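Local coordinates for aldo-keto reductase AKR2E4 (Bombyx mori, PDB 3WCZ), which reduces 3-dehydroecdysone with NADPH as the hydride source, as an NADP-dependent oxidoreductase that may help to regulate molting in the silkworm, at residues P17-T23 against Y49-T54; V203-F209 against L254-K259; T23-T27 against P258-N262. One frame throughout, in Å; residues are numbered along the deposited sequence.

Contact 1: P17-T23 against Y49-T54. With NAP (NADP nicotinamide-adenine-dinucleotide phosphate), chain B.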
loop_
_atom_site.group_PDB
_atom_site.type_symbol
_atom_site.label_atom_id
_atom_site.label_comp_id
_atom_site.label_asym_id
_atom_site.label_seq_id
_atom_site.Cartn_x
_atom_site.Cartn_y
_atom_site.Cartn_z
ATOM N N PRO A 17 -9.216 -3.125 -6.734
ATOM C CA PRO A 17 -9.991 -3.381 -5.517
ATOM C C PRO A 17 -9.520 -2.490 -4.403
ATOM O O PRO A 17 -8.307 -2.310 -4.240
ATOM C CB PRO A 17 -9.688 -4.853 -5.198
ATOM C CG PRO A 17 -9.179 -5.426 -6.515
ATOM C CD PRO A 17 -8.462 -4.302 -7.190
ATOM N N ILE A 18 -10.442 -1.961 -3.606
ATOM C CA ILE A 18 -10.118 -0.911 -2.665
ATOM C C ILE A 18 -9.649 -1.372 -1.273
ATOM O O ILE A 18 -9.440 -0.558 -0.403
ATOM C CB ILE A 18 -11.268 0.114 -2.545
ATOM C CG1 ILE A 18 -12.467 -0.515 -1.868
ATOM C CG2 ILE A 18 -11.589 0.644 -3.943
ATOM C CD1 ILE A 18 -13.651 0.423 -1.891
ATOM N N VAL A 19 -9.476 -2.681 -1.082
ATOM C CA VAL A 19 -8.730 -3.205 0.061
ATOM C C VAL A 19 -7.621 -4.092 -0.483
ATOM O O VAL A 19 -7.884 -4.932 -1.322
ATOM C CB VAL A 19 -9.615 -4.019 1.027
ATOM C CG1 VAL A 19 -8.805 -4.526 2.170
ATOM C CG2 VAL A 19 -10.814 -3.167 1.527
ATOM N N ALA A 20 -6.395 -3.893 -0.004
ATOM C CA ALA A 20 -5.256 -4.733 -0.359
ATOM C C ALA A 20 -4.696 -5.422 0.856
ATOM O O ALA A 20 -4.593 -4.822 1.928
ATOM C CB ALA A 20 -4.163 -3.892 -1.021
ATOM N N LEU A 21 -4.318 -6.682 0.685
ATOM C CA LEU A 21 -3.554 -7.368 1.725
ATOM C C LEU A 21 -2.121 -6.864 1.767
ATOM O O LEU A 21 -1.424 -6.911 0.754
ATOM C CB LEU A 21 -3.543 -8.871 1.498
ATOM C CG LEU A 21 -2.741 -9.656 2.552
ATOM C CD1 LEU A 21 -3.470 -9.691 3.906
ATOM C CD2 LEU A 21 -2.427 -11.055 2.106
ATOM N N GLY A 22 -1.677 -6.386 2.917
ATOM C CA GLY A 22 -0.282 -6.043 3.076
ATOM C C GLY A 22 0.604 -7.240 3.334
ATOM O O GLY A 22 0.234 -8.147 4.089
ATOM N N THR A 23 1.768 -7.249 2.694
ATOM C CA THR A 23 2.743 -8.328 2.872
ATOM C C THR A 23 4.100 -7.816 3.296
ATOM O O THR A 23 5.090 -8.559 3.238
ATOM C CB THR A 23 2.865 -9.210 1.615
ATOM O OG1 THR A 23 3.456 -8.479 0.527
ATOM C CG2 THR A 23 1.499 -9.770 1.181
ATOM N N TYR A 49 -10.446 -11.302 -0.907
ATOM C CA TYR A 49 -9.492 -10.302 -1.392
ATOM C C TYR A 49 -9.121 -10.618 -2.835
ATOM O O TYR A 49 -8.967 -11.793 -3.222
ATOM C CB TYR A 49 -8.190 -10.325 -0.596
ATOM C CG TYR A 49 -8.204 -9.790 0.796
ATOM C CD1 TYR A 49 -8.945 -10.410 1.799
ATOM C CD2 TYR A 49 -7.406 -8.709 1.153
ATOM C CE1 TYR A 49 -8.901 -9.959 3.108
ATOM C CE2 TYR A 49 -7.340 -8.259 2.461
ATOM C CZ TYR A 49 -8.097 -8.874 3.432
ATOM O OH TYR A 49 -8.016 -8.442 4.728
ATOM N N ARG A 50 -8.927 -9.550 -3.596
ATOM C CA ARG A 50 -8.466 -9.653 -4.966
ATOM C C ARG A 50 -7.309 -8.694 -5.206
ATOM O O ARG A 50 -6.966 -8.440 -6.365
ATOM C CB ARG A 50 -9.607 -9.331 -5.935
ATOM C CG ARG A 50 -10.782 -10.331 -5.871
ATOM C CD ARG A 50 -10.361 -11.726 -6.287
ATOM N NE ARG A 50 -11.466 -12.689 -6.276
ATOM C CZ ARG A 50 -11.706 -13.540 -5.288
ATOM N NH1 ARG A 50 -10.960 -13.535 -4.195
ATOM N NH2 ARG A 50 -12.720 -14.410 -5.400
ATOM N N HIS A 51 -6.746 -8.103 -4.175
ATOM C CA HIS A 51 -5.628 -7.169 -4.318
ATOM C C HIS A 51 -4.588 -7.499 -3.258
ATOM O O HIS A 51 -4.920 -7.567 -2.077
ATOM C CB HIS A 51 -6.158 -5.720 -4.187
ATOM C CG HIS A 51 -5.140 -4.625 -4.394
ATOM N ND1 HIS A 51 -5.497 -3.297 -4.328
ATOM C CD2 HIS A 51 -3.805 -4.624 -4.633
ATOM C CE1 HIS A 51 -4.442 -2.532 -4.517
ATOM N NE2 HIS A 51 -3.398 -3.311 -4.720
ATOM N N ILE A 52 -3.344 -7.736 -3.702
ATOM C CA ILE A 52 -2.214 -8.026 -2.819
ATOM C C ILE A 52 -1.161 -6.954 -3.047
ATOM O O ILE A 52 -0.848 -6.678 -4.206
ATOM C CB ILE A 52 -1.565 -9.394 -3.099
ATOM C CG1 ILE A 52 -2.606 -10.518 -3.198
ATOM C CG2 ILE A 52 -0.508 -9.683 -2.051
ATOM C CD1 ILE A 52 -3.386 -10.823 -1.937
ATOM N N ASP A 53 -0.628 -6.374 -1.968
ATOM C CA ASP A 53 0.453 -5.379 -2.014
ATOM C C ASP A 53 1.741 -6.023 -1.518
ATOM O O ASP A 53 1.767 -6.555 -0.403
ATOM C CB ASP A 53 0.140 -4.158 -1.128
ATOM C CG ASP A 53 1.228 -3.121 -1.191
ATOM O OD1 ASP A 53 1.226 -2.347 -2.165
ATOM O OD2 ASP A 53 2.089 -3.073 -0.285
ATOM N N THR A 54 2.782 -6.006 -2.346
ATOM C CA THR A 54 4.089 -6.505 -1.976
ATOM C C THR A 54 5.161 -5.573 -2.513
ATOM O O THR A 54 4.871 -4.469 -2.958
ATOM C CB THR A 54 4.246 -7.987 -2.433
ATOM O OG1 THR A 54 5.415 -8.579 -1.843
ATOM C CG2 THR A 54 4.344 -8.143 -3.916
HETATM P PA NAP B . -0.560 -2.553 9.501
HETATM O O1A NAP B . -1.444 -3.209 8.524
HETATM O O2A NAP B . -0.571 -1.125 9.752
HETATM O O5B NAP B . -0.537 -3.271 10.886
HETATM C C5B NAP B . -0.371 -4.653 10.985
HETATM C C4B NAP B . -0.478 -5.191 12.404
HETATM O O4B NAP B . -1.847 -5.111 12.845
HETATM C C3B NAP B . -0.031 -6.586 12.616
HETATM O O3B NAP B . 0.605 -6.630 13.871
HETATM C C2B NAP B . -1.275 -7.336 12.601
HETATM O O2B NAP B . -1.223 -8.567 13.293
HETATM C C1B NAP B . -2.259 -6.395 13.246
HETATM N N9A NAP B . -3.644 -6.517 12.841
HETATM C C8A NAP B . -4.080 -6.723 11.581
HETATM N N7A NAP B . -5.394 -6.668 11.513
HETATM C C5A NAP B . -5.859 -6.425 12.778
HETATM C C6A NAP B . -7.138 -6.267 13.321
HETATM N N6A NAP B . -8.322 -6.373 12.587
HETATM N N1A NAP B . -7.205 -6.031 14.644
HETATM C C2A NAP B . -6.102 -5.932 15.385
HETATM N N3A NAP B . -4.857 -6.065 14.897
HETATM C C4A NAP B . -4.740 -6.300 13.582
HETATM O O3 NAP B . 0.944 -2.965 9.059
HETATM P PN NAP B . 2.100 -2.457 8.089
HETATM O O1N NAP B . 2.788 -3.695 7.643
HETATM O O2N NAP B . 2.876 -1.411 8.809
HETATM O O5D NAP B . 1.397 -1.736 6.859
HETATM C C5D NAP B . 0.546 -2.433 6.012
HETATM C C4D NAP B . 1.092 -2.713 4.606
HETATM O O4D NAP B . 1.318 -1.512 3.892
HETATM C C3D NAP B . 2.423 -3.393 4.571
HETATM O O3D NAP B . 2.355 -4.751 4.957
HETATM C C2D NAP B . 2.840 -3.148 3.208
HETATM O O2D NAP B . 2.130 -3.958 2.314
HETATM C C1D NAP B . 2.459 -1.692 3.046
HETATM N N1N NAP B . 3.453 -0.665 3.379
HETATM C C2N NAP B . 4.049 0.039 2.400
HETATM C C3N NAP B . 4.965 1.012 2.713
HETATM C C7N NAP B . 5.539 1.775 1.581
HETATM O O7N NAP B . 4.964 1.869 0.470
HETATM N N7N NAP B . 6.650 2.492 1.849
HETATM C C4N NAP B . 5.358 1.244 4.045
HETATM C C5N NAP B . 4.721 0.519 5.062
HETATM C C6N NAP B . 3.775 -0.423 4.678
HETATM P P2B NAP B . -1.623 -9.959 12.608
HETATM O O1X NAP B . -1.323 -10.993 13.711
HETATM O O2X NAP B . -3.059 -9.922 12.314
HETATM O O3X NAP B . -0.747 -10.128 11.392
HETATM O O HOH W 1 -9.310 -7.041 -2.388
#
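The first beta-alpha-beta unit of the TIM barrel, strand 21-22, helix 35-46 and strand 51-53, brings L21 beside I52 and G22 beside D53 in parallel register. Both backbone polar atoms of L21 are used: its N donates to H51 O (3.0 Å) and its O accepts from D53 N. Before strand 21-22 begins, P17 O receives the ND1-H of H51, 3.0 Å away and nearly straight at 168°, the oxygen lying in the ring plane, while NE2 is hydrogen-bonded to T85 OG1 on strand 83-88. A20 CB sits over the centre of that ring, 3.5 Å from its centroid, a CH-pi contact for which a lone methyl is small enough. D53 carries its carboxylate anti to the backbone N (chi1 -179°), up to the nicotinamide ribose, where OD2 accepts from NADP O2D at 2.7 Å. G22 suits this spot because a side chain would collide with the ribose. T23 OG1 closes the end of the pair, donating to D53 O at 2.7 Å. L21 and I52 point together to the outer face, where L21 packs on V41 and A44 of helix 35-46 and I52 on V64 of helix 61-73; inside, K87 of strand 83-88 makes a salt bridge to D53.

Contact 2: V203-F209 against L254-K259. With NAP (NADP nicotinamide-adenine-dinucleotide phosphate), chain B.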
loop_
_atom_site.group_PDB
_atom_site.type_symbol
_atom_site.label_atom_id
_atom_site.label_comp_id
_atom_site.label_asym_id
_atom_site.label_seq_id
_atom_site.Cartn_x
_atom_site.Cartn_y
_atom_site.Cartn_z
ATOM N N VAL A 203 -5.137 7.321 -3.715
ATOM C CA VAL A 203 -4.203 7.093 -2.628
ATOM C C VAL A 203 -4.402 5.722 -2.012
ATOM O O VAL A 203 -5.512 5.380 -1.602
ATOM C CB VAL A 203 -4.328 8.189 -1.580
ATOM C CG1 VAL A 203 -3.465 7.859 -0.367
ATOM C CG2 VAL A 203 -3.965 9.529 -2.223
ATOM N N MET A 204 -3.310 4.960 -1.929
ATOM C CA MET A 204 -3.262 3.750 -1.117
ATOM C C MET A 204 -2.678 4.148 0.231
ATOM O O MET A 204 -1.691 4.879 0.280
ATOM C CB MET A 204 -2.413 2.649 -1.770
ATOM C CG MET A 204 -3.040 2.035 -3.006
ATOM S SD MET A 204 -1.981 0.801 -3.826
ATOM C CE MET A 204 -2.133 -0.583 -2.678
ATOM N N ALA A 205 -3.337 3.714 1.314
ATOM C CA ALA A 205 -2.957 4.038 2.684
ATOM C C ALA A 205 -2.244 2.877 3.347
ATOM O O ALA A 205 -2.860 1.839 3.695
ATOM C CB ALA A 205 -4.224 4.401 3.492
ATOM N N TYR A 206 -0.932 3.026 3.508
ATOM C CA TYR A 206 -0.143 2.032 4.211
ATOM C C TYR A 206 -0.093 2.289 5.722
ATOM O O TYR A 206 -0.446 3.358 6.189
ATOM C CB TYR A 206 1.230 1.870 3.567
ATOM C CG TYR A 206 2.303 2.901 3.763
ATOM C CD1 TYR A 206 2.902 3.122 4.998
ATOM C CD2 TYR A 206 2.821 3.565 2.665
ATOM C CE1 TYR A 206 3.975 3.997 5.133
ATOM C CE2 TYR A 206 3.877 4.447 2.794
ATOM C CZ TYR A 206 4.466 4.630 4.021
ATOM O OH TYR A 206 5.533 5.463 4.188
ATOM N N SER A 207 0.338 1.252 6.442
ATOM C CA SER A 207 0.309 1.200 7.910
ATOM C C SER A 207 -1.001 1.768 8.438
ATOM O O SER A 207 -1.010 2.653 9.280
ATOM C CB SER A 207 1.524 1.920 8.509
ATOM O OG SER A 207 2.765 1.356 8.090
ATOM N N PRO A 208 -2.118 1.245 7.932
ATOM C CA PRO A 208 -3.430 1.817 8.250
ATOM C C PRO A 208 -3.822 1.719 9.731
ATOM O O PRO A 208 -4.678 2.499 10.164
ATOM C CB PRO A 208 -4.388 0.988 7.404
ATOM C CG PRO A 208 -3.714 -0.327 7.255
ATOM C CD PRO A 208 -2.245 0.047 7.087
ATOM N N PHE A 209 -3.227 0.798 10.497
ATOM C CA PHE A 209 -3.575 0.692 11.906
ATOM C C PHE A 209 -2.766 1.642 12.781
ATOM O O PHE A 209 -3.033 1.742 14.000
ATOM C CB PHE A 209 -3.453 -0.750 12.386
ATOM C CG PHE A 209 -4.420 -1.690 11.706
ATOM C CD1 PHE A 209 -5.792 -1.490 11.803
ATOM C CD2 PHE A 209 -3.967 -2.748 10.960
ATOM C CE1 PHE A 209 -6.662 -2.376 11.180
ATOM C CE2 PHE A 209 -4.812 -3.631 10.378
ATOM C CZ PHE A 209 -6.158 -3.450 10.473
ATOM N N LEU A 254 -9.775 6.332 0.274
ATOM C CA LEU A 254 -8.456 5.705 0.215
ATOM C C LEU A 254 -8.586 4.194 0.088
ATOM O O LEU A 254 -9.649 3.612 0.360
ATOM C CB LEU A 254 -7.668 6.052 1.479
ATOM C CG LEU A 254 -7.724 7.522 1.892
ATOM C CD1 LEU A 254 -6.935 7.757 3.168
ATOM C CD2 LEU A 254 -7.237 8.419 0.782
ATOM N N ILE A 255 -7.487 3.573 -0.341
ATOM C CA ILE A 255 -7.355 2.136 -0.492
ATOM C C ILE A 255 -6.446 1.649 0.633
ATOM O O ILE A 255 -5.227 1.747 0.522
ATOM C CB ILE A 255 -6.744 1.801 -1.863
ATOM C CG1 ILE A 255 -7.672 2.294 -2.983
ATOM C CG2 ILE A 255 -6.441 0.320 -1.973
ATOM C CD1 ILE A 255 -6.950 2.425 -4.354
ATOM N N PRO A 256 -7.022 1.176 1.755
ATOM C CA PRO A 256 -6.164 0.721 2.848
ATOM C C PRO A 256 -5.483 -0.608 2.539
ATOM O O PRO A 256 -5.994 -1.419 1.751
ATOM C CB PRO A 256 -7.151 0.563 4.011
ATOM C CG PRO A 256 -8.441 0.248 3.337
ATOM C CD PRO A 256 -8.459 1.076 2.097
ATOM N N ILE A 257 -4.307 -0.775 3.137
ATOM C CA ILE A 257 -3.492 -1.962 2.948
ATOM C C ILE A 257 -3.272 -2.696 4.277
ATOM O O ILE A 257 -2.146 -2.764 4.789
ATOM C CB ILE A 257 -2.107 -1.617 2.348
ATOM C CG1 ILE A 257 -2.208 -0.586 1.223
ATOM C CG2 ILE A 257 -1.422 -2.883 1.837
ATOM C CD1 ILE A 257 -0.840 -0.083 0.793
ATOM N N PRO A 258 -4.333 -3.255 4.863
ATOM C CA PRO A 258 -4.140 -3.944 6.145
ATOM C C PRO A 258 -3.272 -5.193 5.991
ATOM O O PRO A 258 -3.573 -6.080 5.180
ATOM C CB PRO A 258 -5.572 -4.316 6.556
ATOM C CG PRO A 258 -6.307 -4.420 5.289
ATOM C CD PRO A 258 -5.734 -3.323 4.425
ATOM N N LYS A 259 -2.210 -5.282 6.792
ATOM C CA LYS A 259 -1.398 -6.493 6.878
ATOM C C LYS A 259 -1.957 -7.393 7.995
ATOM O O LYS A 259 -2.211 -6.958 9.123
ATOM C CB LYS A 259 0.067 -6.177 7.183
ATOM C CG LYS A 259 0.933 -7.409 7.470
ATOM C CD LYS A 259 0.951 -7.795 8.944
ATOM C CE LYS A 259 1.844 -8.986 9.202
ATOM N NZ LYS A 259 1.826 -9.354 10.678
HETATM P PA NAP B . -0.560 -2.553 9.501
HETATM O O1A NAP B . -1.444 -3.209 8.524
HETATM O O2A NAP B . -0.571 -1.125 9.752
HETATM O O5B NAP B . -0.537 -3.271 10.886
HETATM C C5B NAP B . -0.371 -4.653 10.985
HETATM C C4B NAP B . -0.478 -5.191 12.404
HETATM O O4B NAP B . -1.847 -5.111 12.845
HETATM C C3B NAP B . -0.031 -6.586 12.616
HETATM O O3B NAP B . 0.605 -6.630 13.871
HETATM C C2B NAP B . -1.275 -7.336 12.601
HETATM O O2B NAP B . -1.223 -8.567 13.293
HETATM C C1B NAP B . -2.259 -6.395 13.246
HETATM N N9A NAP B . -3.644 -6.517 12.841
HETATM C C8A NAP B . -4.080 -6.723 11.581
HETATM N N7A NAP B . -5.394 -6.668 11.513
HETATM C C5A NAP B . -5.859 -6.425 12.778
HETATM C C6A NAP B . -7.138 -6.267 13.321
HETATM N N6A NAP B . -8.322 -6.373 12.587
HETATM N N1A NAP B . -7.205 -6.031 14.644
HETATM C C2A NAP B . -6.102 -5.932 15.385
HETATM N N3A NAP B . -4.857 -6.065 14.897
HETATM C C4A NAP B . -4.740 -6.300 13.582
HETATM O O3 NAP B . 0.944 -2.965 9.059
HETATM P PN NAP B . 2.100 -2.457 8.089
HETATM O O1N NAP B . 2.788 -3.695 7.643
HETATM O O2N NAP B . 2.876 -1.411 8.809
HETATM O O5D NAP B . 1.397 -1.736 6.859
HETATM C C5D NAP B . 0.546 -2.433 6.012
HETATM C C4D NAP B . 1.092 -2.713 4.606
HETATM O O4D NAP B . 1.318 -1.512 3.892
HETATM C C3D NAP B . 2.423 -3.393 4.571
HETATM O O3D NAP B . 2.355 -4.751 4.957
HETATM C C2D NAP B . 2.840 -3.148 3.208
HETATM O O2D NAP B . 2.130 -3.958 2.314
HETATM C C1D NAP B . 2.459 -1.692 3.046
HETATM N N1N NAP B . 3.453 -0.665 3.379
HETATM C C2N NAP B . 4.049 0.039 2.400
HETATM C C3N NAP B . 4.965 1.012 2.713
HETATM C C7N NAP B . 5.539 1.775 1.581
HETATM O O7N NAP B . 4.964 1.869 0.470
HETATM N N7N NAP B . 6.650 2.492 1.849
HETATM C C4N NAP B . 5.358 1.244 4.045
HETATM C C5N NAP B . 4.721 0.519 5.062
HETATM C C6N NAP B . 3.775 -0.423 4.678
HETATM P P2B NAP B . -1.623 -9.959 12.608
HETATM O O1X NAP B . -1.323 -10.993 13.711
HETATM O O2X NAP B . -3.059 -9.922 12.314
HETATM O O3X NAP B . -0.747 -10.128 11.392
#
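Y206 and F209 each offer a ring face to NADP, while I257 and P258 pack against Y206 CB and the F209 ring. The Y206 ring has nicotinamide C4N, the carbon that carries the hydride in the reduced cofactor, 3.1 Å above its centre; the CB of S207 lies at its edge. Adenine C4A lies over one face of the F209 ring, offset toward the rim, with O5B at the edge in plane; F209 CE2 reaches P258 CB at 4.0 Å. Y206 reaches the nicotinamide because its CG stands between the backbone N and the carbonyl carbon (chi1 75°), and N159 bonds its hydroxyl. A leucine at Y206 would probably cost the nicotinamide its flat stacking surface, leaving it freer to tilt, and N159 its hydroxyl partner. Behind these rings, strands 202-206 and 255-256 are the last two of the TIM barrel, paired in parallel. A205 has both peptide groups engaged: its N donates to I255 O at 2.8 Å from above the carbonyl plane, and its O takes I257 N at 3.0 Å. P256, which has no N-H to give, fits between these bonded positions. Toward the barrel interior, the bent end of M204 lays CE against I257 CD1 at 3.7 Å, the two chains crossing at about a right angle, flexible thioether against branched aliphatic. Past the strand, S207 OG donates to NADP O2N at 2.9 Å.

Contact 3: T23-T27 against P258-N262; sequences TGRGT and PKSTN. With NAP (NADP nicotinamide-adenine-dinucleotide phosphate), chain B.
K259 meets T27 and G24 where the loops that follow the first and last barrel strands close over NADP. P258 leads into this crossing with its CA 3.7 Å from NADP O1A, and the N-H of K259 then donates to that same oxygen almost straight, at 173°. The K259 side chain leaves with CG anti to the backbone N (chi1 172°), bends at chi2 and then runs extended, so that CG passes G24 O at 3.8 Å and NZ arrives at the 2'-phosphate. There NZ donates to O3X at 2.8 Å and to T27 OG1 at 3.0 Å; a long chain ending in an ammonium suits a place where one residue must reach both the 2'-phosphate and the hydroxyl of the other loop. T27 slides past it in the opposite direction, its methyl CG2 lying against the adenosine ribose. S260 turns OG onto the next phosphate oxygen, O2X, at 2.6 Å, while the same OG accepts N262 N in an ST turn, a double duty that a small hydroxyl can perform. T261 gives its backbone N to O3X at 2.9 Å, and its CG2 comes within 4.1 Å of R25 NH1, the two side chains crossing at about a right angle; the guanidinium itself is salt-bridged to E36. N262 ends the run as the N-cap of helix 263-270, its OD1 accepting from R265 N. From the other loop, G24 N donates to NADP O3D at 2.8 Å. With a lysine ammonium, a serine hydroxyl and a peptide N-H all directed at the 2'-phosphate, the arrangement is consistent with the use of NADP and the lack of activity with NADH.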
loop_
_atom_site.group_PDB
_atom_site.type_symbol
_atom_site.label_atom_id
_atom_site.label_comp_id
_atom_site.label_asym_id
_atom_site.label_seq_id
_atom_site.Cartn_x
_atom_site.Cartn_y
_atom_site.Cartn_z
ATOM N N THR A 23 1.768 -7.249 2.694
ATOM C CA THR A 23 2.743 -8.328 2.872
ATOM C C THR A 23 4.100 -7.816 3.296
ATOM O O THR A 23 5.090 -8.559 3.238
ATOM C CB THR A 23 2.865 -9.210 1.615
ATOM O OG1 THR A 23 3.456 -8.479 0.527
ATOM C CG2 THR A 23 1.499 -9.770 1.181
ATOM N N GLY A 24 4.175 -6.583 3.764
ATOM C CA GLY A 24 5.394 -6.123 4.407
ATOM C C GLY A 24 5.548 -6.826 5.740
ATOM O O GLY A 24 4.558 -7.272 6.368
ATOM N N ARG A 25 6.793 -6.919 6.205
ATOM C CA ARG A 25 7.120 -7.721 7.370
ATOM C C ARG A 25 7.528 -6.891 8.579
ATOM O O ARG A 25 8.045 -7.451 9.558
ATOM C CB ARG A 25 8.278 -8.655 7.036
ATOM C CG ARG A 25 8.065 -9.475 5.784
ATOM C CD ARG A 25 6.926 -10.404 5.989
ATOM N NE ARG A 25 7.268 -11.493 6.906
ATOM C CZ ARG A 25 6.408 -12.079 7.741
ATOM N NH1 ARG A 25 5.116 -11.669 7.823
ATOM N NH2 ARG A 25 6.857 -13.070 8.519
ATOM N N GLY A 26 7.296 -5.584 8.543
ATOM C CA GLY A 26 7.663 -4.730 9.661
ATOM C C GLY A 26 7.067 -5.151 11.000
ATOM O O GLY A 26 7.676 -4.946 12.050
ATOM N N THR A 27 5.888 -5.760 10.994
ATOM C CA THR A 27 5.246 -6.152 12.241
ATOM C C THR A 27 5.464 -7.623 12.586
ATOM O O THR A 27 4.929 -8.102 13.589
ATOM C CB THR A 27 3.742 -5.874 12.201
ATOM O OG1 THR A 27 3.106 -6.713 11.225
ATOM C CG2 THR A 27 3.458 -4.405 11.903
ATOM N N PRO A 258 -4.333 -3.255 4.863
ATOM C CA PRO A 258 -4.140 -3.944 6.145
ATOM C C PRO A 258 -3.272 -5.193 5.991
ATOM O O PRO A 258 -3.573 -6.080 5.180
ATOM C CB PRO A 258 -5.572 -4.316 6.556
ATOM C CG PRO A 258 -6.307 -4.420 5.289
ATOM C CD PRO A 258 -5.734 -3.323 4.425
ATOM N N LYS A 259 -2.210 -5.282 6.792
ATOM C CA LYS A 259 -1.398 -6.493 6.878
ATOM C C LYS A 259 -1.957 -7.393 7.995
ATOM O O LYS A 259 -2.211 -6.958 9.123
ATOM C CB LYS A 259 0.067 -6.177 7.183
ATOM C CG LYS A 259 0.933 -7.409 7.470
ATOM C CD LYS A 259 0.951 -7.795 8.944
ATOM C CE LYS A 259 1.844 -8.986 9.202
ATOM N NZ LYS A 259 1.826 -9.354 10.678
ATOM N N SER A 260 -2.144 -8.657 7.659
ATOM C CA SER A 260 -2.392 -9.665 8.686
ATOM C C SER A 260 -1.884 -10.978 8.177
ATOM O O SER A 260 -1.887 -11.247 6.976
ATOM C CB SER A 260 -3.878 -9.776 8.999
ATOM O OG SER A 260 -4.135 -10.735 10.035
ATOM N N THR A 261 -1.459 -11.812 9.121
ATOM C CA THR A 261 -1.181 -13.201 8.836
ATOM C C THR A 261 -2.109 -14.128 9.640
ATOM O O THR A 261 -1.862 -15.336 9.714
ATOM C CB THR A 261 0.284 -13.565 9.092
ATOM O OG1 THR A 261 0.637 -13.180 10.423
ATOM C CG2 THR A 261 1.182 -12.867 8.087
ATOM N N ASN A 262 -3.183 -13.577 10.185
ATOM C CA ASN A 262 -4.161 -14.327 10.990
ATOM C C ASN A 262 -5.438 -14.519 10.187
ATOM O O ASN A 262 -5.993 -13.554 9.689
ATOM C CB ASN A 262 -4.467 -13.529 12.276
ATOM C CG ASN A 262 -5.585 -14.141 13.146
ATOM O OD1 ASN A 262 -6.753 -13.878 12.962
ATOM N ND2 ASN A 262 -5.177 -14.943 14.121
HETATM P PA NAP B . -0.560 -2.553 9.501
HETATM O O1A NAP B . -1.444 -3.209 8.524
HETATM O O2A NAP B . -0.571 -1.125 9.752
HETATM O O5B NAP B . -0.537 -3.271 10.886
HETATM C C5B NAP B . -0.371 -4.653 10.985
HETATM C C4B NAP B . -0.478 -5.191 12.404
HETATM O O4B NAP B . -1.847 -5.111 12.845
HETATM C C3B NAP B . -0.031 -6.586 12.616
HETATM O O3B NAP B . 0.605 -6.630 13.871
HETATM C C2B NAP B . -1.275 -7.336 12.601
HETATM O O2B NAP B . -1.223 -8.567 13.293
HETATM C C1B NAP B . -2.259 -6.395 13.246
HETATM N N9A NAP B . -3.644 -6.517 12.841
HETATM C C8A NAP B . -4.080 -6.723 11.581
HETATM N N7A NAP B . -5.394 -6.668 11.513
HETATM C C5A NAP B . -5.859 -6.425 12.778
HETATM C C6A NAP B . -7.138 -6.267 13.321
HETATM N N6A NAP B . -8.322 -6.373 12.587
HETATM N N1A NAP B . -7.205 -6.031 14.644
HETATM C C2A NAP B . -6.102 -5.932 15.385
HETATM N N3A NAP B . -4.857 -6.065 14.897
HETATM C C4A NAP B . -4.740 -6.300 13.582
HETATM O O3 NAP B . 0.944 -2.965 9.059
HETATM P PN NAP B . 2.100 -2.457 8.089
HETATM O O1N NAP B . 2.788 -3.695 7.643
HETATM O O2N NAP B . 2.876 -1.411 8.809
HETATM O O5D NAP B . 1.397 -1.736 6.859
HETATM C C5D NAP B . 0.546 -2.433 6.012
HETATM C C4D NAP B . 1.092 -2.713 4.606
HETATM O O4D NAP B . 1.318 -1.512 3.892
HETATM C C3D NAP B . 2.423 -3.393 4.571
HETATM O O3D NAP B . 2.355 -4.751 4.957
HETATM C C2D NAP B . 2.840 -3.148 3.208
HETATM O O2D NAP B . 2.130 -3.958 2.314
HETATM C C1D NAP B . 2.459 -1.692 3.046
HETATM N N1N NAP B . 3.453 -0.665 3.379
HETATM C C2N NAP B . 4.049 0.039 2.400
HETATM C C3N NAP B . 4.965 1.012 2.713
HETATM C C7N NAP B . 5.539 1.775 1.581
HETATM O O7N NAP B . 4.964 1.869 0.470
HETATM N N7N NAP B . 6.650 2.492 1.849
HETATM C C4N NAP B . 5.358 1.244 4.045
HETATM C C5N NAP B . 4.721 0.519 5.062
HETATM C C6N NAP B . 3.775 -0.423 4.678
HETATM P P2B NAP B . -1.623 -9.959 12.608
HETATM O O1X NAP B . -1.323 -10.993 13.711
HETATM O O2X NAP B . -3.059 -9.922 12.314
HETATM O O3X NAP B . -0.747 -10.128 11.392
#

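Overall arrangement
From the N terminus, contact 1 closes the shortest loop, joining residues 17-23 to 49-54 around helix 35-46. Contact 2 opens only after contact 1 has closed, and spans two helices between its segments, 203-209 and 254-259. Contact 3 reaches furthest along the sequence: it begins at T23, which it shares with contact 1, and finishes on the final segment of contact 2, sharing P258 and K259. It therefore crosses contact 1, while contacts 2 and 3 end on the same part of the chain, contact 3 having started much earlier. Backbone bonds probably link G22 to P258 and A20 to P256, so the first and last strands meet and the barrel is completed, with NADP touching all three contacts.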